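Long-range contact in NADP-dependent glyceraldehyde-3-phosphate dehydrogenase (Bacillus halodurans, PDB 3PRL), which probably oxidises glyceraldehyde 3-phosphate without phosphorylating it, using NADP+ as the cofactor, as a member of the aldehyde dehydrogenase family: residues Ile43-Ile55 and Val215-His229. Sequence-based numbering, arbitrary orientation.
Sequences IPALSQEEVNDAI and VTGRGSVIGDHLVEH
Asn52 OD1 takes two histidine N-H groups at once, the shorter bond coming from His225 NE2 at 2.6 Å. Both rings present an edge to the oxygen, which lies near each ring plane, but His229 NE2 donates to Asn52 OD1 from above the amide's carbonyl plane, at 3.0 Å, whereas the His225 donor is tilted only moderately from it. The amide stands 52° from the plane of His225. The His225 ring reaches helix 48-65 because its CG is swung anti to the backbone N (chi1 -176°); there Gln48 CG sits over the centre of one face and Val51 CG1 meets the edge at CD2. Replacing His225 by an alanine would probably cost Asn52 OD1 the shorter of its two histidine bonds and take away the ring face on which Gln48 CG rests. Over a face of His229, Ile55 CD1 makes a close CH-pi contact, 3.5 Å from the centroid. Helices 48-55 and 223-227 run in the same general direction here, inclined by 26°, on the coenzyme-binding Rossmann-type domain of the aldehyde dehydrogenase fold; Gly219 and Asp224, both NADP+-binding residues, lie in the 215-229 segment. Deeper in, Val51 splits its methyls: CG2 presses on Ile222 CG2 at a tight 3.4 Å, while CG1 also touches Leu226 CD2. Val215 CG1 packs on Ala54 CB. Ahead of the helix the backbones take over, Leu46 N bonding to Thr216 O at 3.0 Å. Thr216 OG1, lying between its own backbone N and carbonyl carbon, donates to Pro44 O at 2.7 Å, in the carbonyl plane, and Ile43 CD1 lies against Thr216 CB.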
# COMPACT_ATOMS: atom_id res chain seq x y z
N ILE D 43 43.63 -1.62 -14.49
CA ILE D 43 42.36 -1.87 -15.17
C ILE D 43 42.50 -1.53 -16.65
O ILE D 43 43.35 -0.72 -17.02
CB ILE D 43 41.18 -1.09 -14.54
CG1 ILE D 43 41.40 0.43 -14.67
CG2 ILE D 43 40.96 -1.52 -13.10
CD1 ILE D 43 40.19 1.25 -14.36
N PRO D 44 41.68 -2.16 -17.52
CA PRO D 44 41.75 -1.82 -18.94
C PRO D 44 41.12 -0.46 -19.21
O PRO D 44 40.04 -0.16 -18.69
CB PRO D 44 40.94 -2.93 -19.61
CG PRO D 44 40.69 -3.98 -18.54
CD PRO D 44 40.69 -3.22 -17.26
N ALA D 45 41.79 0.37 -20.01
CA ALA D 45 41.21 1.62 -20.50
C ALA D 45 40.49 1.34 -21.82
O ALA D 45 41.13 1.06 -22.83
CB ALA D 45 42.29 2.68 -20.68
N LEU D 46 39.16 1.40 -21.79
CA LEU D 46 38.34 0.97 -22.92
C LEU D 46 38.10 2.07 -23.94
O LEU D 46 38.22 3.26 -23.62
CB LEU D 46 36.99 0.39 -22.46
CG LEU D 46 36.93 -1.03 -21.88
CD1 LEU D 46 35.47 -1.44 -21.60
CD2 LEU D 46 37.59 -2.07 -22.80
N SER D 47 37.77 1.64 -25.16
CA SER D 47 37.52 2.52 -26.31
C SER D 47 36.02 2.77 -26.53
O SER D 47 35.18 2.18 -25.85
CB SER D 47 38.14 1.91 -27.57
OG SER D 47 37.57 0.64 -27.89
N GLN D 48 35.70 3.64 -27.49
CA GLN D 48 34.31 3.97 -27.82
C GLN D 48 33.51 2.76 -28.33
O GLN D 48 32.32 2.63 -28.03
CB GLN D 48 34.23 5.14 -28.80
CG GLN D 48 34.32 6.52 -28.12
CD GLN D 48 34.36 7.69 -29.09
OE1 GLN D 48 35.25 7.78 -29.95
NE2 GLN D 48 33.41 8.60 -28.95
N GLU D 49 34.19 1.87 -29.06
CA GLU D 49 33.54 0.66 -29.60
C GLU D 49 33.24 -0.34 -28.51
O GLU D 49 32.08 -0.70 -28.30
CB GLU D 49 34.41 -0.02 -30.68
CG GLU D 49 34.57 0.77 -31.95
CD GLU D 49 35.18 2.13 -31.70
OE1 GLU D 49 36.40 2.20 -31.38
OE2 GLU D 49 34.43 3.13 -31.81
N GLU D 50 34.28 -0.79 -27.80
CA GLU D 50 34.10 -1.75 -26.71
C GLU D 50 33.02 -1.31 -25.71
O GLU D 50 32.42 -2.16 -25.04
CB GLU D 50 35.44 -2.03 -26.03
CG GLU D 50 36.46 -2.59 -27.00
CD GLU D 50 37.84 -2.72 -26.42
OE1 GLU D 50 38.39 -1.72 -25.91
OE2 GLU D 50 38.39 -3.84 -26.49
N VAL D 51 32.76 0.01 -25.64
CA VAL D 51 31.69 0.61 -24.82
C VAL D 51 30.29 0.44 -25.44
O VAL D 51 29.33 0.14 -24.72
CB VAL D 51 31.97 2.11 -24.51
CG1 VAL D 51 30.72 2.83 -24.05
CG2 VAL D 51 33.05 2.24 -23.45
N ASN D 52 30.18 0.65 -26.75
CA ASN D 52 28.97 0.32 -27.51
C ASN D 52 28.70 -1.17 -27.42
O ASN D 52 27.59 -1.59 -27.15
CB ASN D 52 29.10 0.74 -28.98
CG ASN D 52 29.51 2.19 -29.15
OD1 ASN D 52 29.07 3.06 -28.40
ND2 ASN D 52 30.37 2.46 -30.14
N ASP D 53 29.74 -1.97 -27.62
CA ASP D 53 29.62 -3.42 -27.56
C ASP D 53 29.02 -3.91 -26.26
O ASP D 53 28.18 -4.80 -26.27
CB ASP D 53 30.96 -4.09 -27.84
CG ASP D 53 31.22 -4.25 -29.34
OD1 ASP D 53 30.43 -3.73 -30.15
OD2 ASP D 53 32.22 -4.91 -29.70
N ALA D 54 29.44 -3.32 -25.15
CA ALA D 54 28.88 -3.62 -23.84
C ALA D 54 27.41 -3.21 -23.77
O ALA D 54 26.59 -3.96 -23.25
CB ALA D 54 29.67 -2.92 -22.76
N ILE D 55 27.08 -2.03 -24.29
CA ILE D 55 25.69 -1.55 -24.29
C ILE D 55 24.75 -2.44 -25.11
O ILE D 55 23.58 -2.62 -24.75
CB ILE D 55 25.58 -0.06 -24.70
CG1 ILE D 55 26.19 0.81 -23.61
CG2 ILE D 55 24.12 0.34 -24.93
CD1 ILE D 55 26.19 2.30 -23.91
N VAL D 215 32.36 -1.56 -17.55
CA VAL D 215 33.07 -0.65 -18.44
C VAL D 215 34.07 0.12 -17.61
O VAL D 215 33.71 0.75 -16.64
CB VAL D 215 32.13 0.28 -19.25
CG1 VAL D 215 31.38 -0.53 -20.32
CG2 VAL D 215 31.14 1.04 -18.34
N THR D 216 35.34 0.02 -17.98
CA THR D 216 36.38 0.81 -17.35
C THR D 216 37.12 1.62 -18.40
O THR D 216 37.21 1.22 -19.56
CB THR D 216 37.37 -0.05 -16.53
OG1 THR D 216 37.92 -1.08 -17.36
CG2 THR D 216 36.67 -0.69 -15.32
N GLY D 217 37.65 2.75 -17.99
CA GLY D 217 38.28 3.65 -18.92
C GLY D 217 38.54 4.95 -18.21
O GLY D 217 37.96 5.22 -17.15
N ARG D 218 39.41 5.75 -18.80
CA ARG D 218 39.87 7.00 -18.21
C ARG D 218 38.74 7.79 -17.52
O ARG D 218 38.69 7.86 -16.28
CB ARG D 218 40.63 7.82 -19.26
CG ARG D 218 41.68 6.98 -20.02
CD ARG D 218 43.01 7.70 -20.13
NE ARG D 218 43.52 8.13 -18.83
CZ ARG D 218 44.63 7.69 -18.25
NH1 ARG D 218 44.99 8.15 -17.06
NH2 ARG D 218 45.41 6.80 -18.87
N GLY D 219 37.83 8.35 -18.31
CA GLY D 219 36.76 9.17 -17.75
C GLY D 219 36.43 10.34 -18.65
O GLY D 219 35.76 11.29 -18.23
N SER D 220 36.93 10.27 -19.88
CA SER D 220 36.53 11.17 -20.96
C SER D 220 36.43 10.39 -22.27
O SER D 220 35.51 10.60 -23.06
CB SER D 220 37.49 12.35 -21.09
OG SER D 220 37.05 13.42 -20.28
N VAL D 221 37.39 9.49 -22.49
CA VAL D 221 37.34 8.55 -23.60
C VAL D 221 36.03 7.75 -23.54
O VAL D 221 35.57 7.21 -24.55
CB VAL D 221 38.55 7.60 -23.57
CG1 VAL D 221 38.83 7.03 -24.95
CG2 VAL D 221 39.78 8.32 -23.04
N ILE D 222 35.43 7.69 -22.35
CA ILE D 222 34.19 6.96 -22.11
C ILE D 222 33.10 7.80 -21.42
O ILE D 222 31.92 7.56 -21.63
CB ILE D 222 34.42 5.63 -21.32
CG1 ILE D 222 35.21 5.86 -20.02
CG2 ILE D 222 35.15 4.62 -22.20
CD1 ILE D 222 34.39 5.95 -18.77
N GLY D 223 33.52 8.77 -20.61
CA GLY D 223 32.61 9.59 -19.81
C GLY D 223 31.35 10.05 -20.53
O GLY D 223 30.28 9.46 -20.36
N ASP D 224 31.49 11.08 -21.35
CA ASP D 224 30.37 11.67 -22.09
C ASP D 224 29.61 10.67 -22.99
O ASP D 224 28.38 10.63 -22.96
CB ASP D 224 30.84 12.86 -22.94
CG ASP D 224 31.41 14.00 -22.10
OD1 ASP D 224 30.89 14.29 -20.99
OD2 ASP D 224 32.38 14.62 -22.57
N HIS D 225 30.37 9.88 -23.76
CA HIS D 225 29.83 8.86 -24.68
C HIS D 225 28.82 7.91 -24.03
O HIS D 225 27.82 7.53 -24.66
CB HIS D 225 30.99 8.06 -25.29
CG HIS D 225 30.57 7.05 -26.32
ND1 HIS D 225 30.31 7.39 -27.64
CD2 HIS D 225 30.40 5.71 -26.24
CE1 HIS D 225 29.99 6.29 -28.32
NE2 HIS D 225 30.04 5.26 -27.49
N LEU D 226 29.08 7.52 -22.78
CA LEU D 226 28.16 6.68 -22.03
C LEU D 226 26.88 7.44 -21.72
O LEU D 226 25.79 7.00 -22.07
CB LEU D 226 28.79 6.21 -20.72
CG LEU D 226 29.83 5.09 -20.75
CD1 LEU D 226 30.81 5.26 -19.60
CD2 LEU D 226 29.15 3.74 -20.67
N VAL D 227 27.02 8.59 -21.08
CA VAL D 227 25.91 9.40 -20.60
C VAL D 227 25.00 9.88 -21.72
O VAL D 227 23.80 10.09 -21.51
CB VAL D 227 26.45 10.55 -19.69
CG1 VAL D 227 25.70 11.85 -19.85
CG2 VAL D 227 26.44 10.11 -18.24
N GLU D 228 25.57 10.00 -22.92
CA GLU D 228 24.89 10.45 -24.13
C GLU D 228 24.33 9.32 -25.00
O GLU D 228 23.76 9.59 -26.05
CB GLU D 228 25.85 11.30 -24.98
CG GLU D 228 26.24 12.64 -24.37
CD GLU D 228 27.31 13.40 -25.17
OE1 GLU D 228 27.95 12.80 -26.08
OE2 GLU D 228 27.54 14.59 -24.87
N HIS D 229 24.50 8.07 -24.59
CA HIS D 229 24.18 6.92 -25.44
C HIS D 229 22.69 6.58 -25.52
O HIS D 229 22.08 6.25 -24.50
CB HIS D 229 24.95 5.68 -24.97
CG HIS D 229 25.30 4.74 -26.07
ND1 HIS D 229 24.40 3.84 -26.60
CD2 HIS D 229 26.46 4.55 -26.74
CE1 HIS D 229 24.99 3.14 -27.55
NE2 HIS D 229 26.24 3.55 -27.66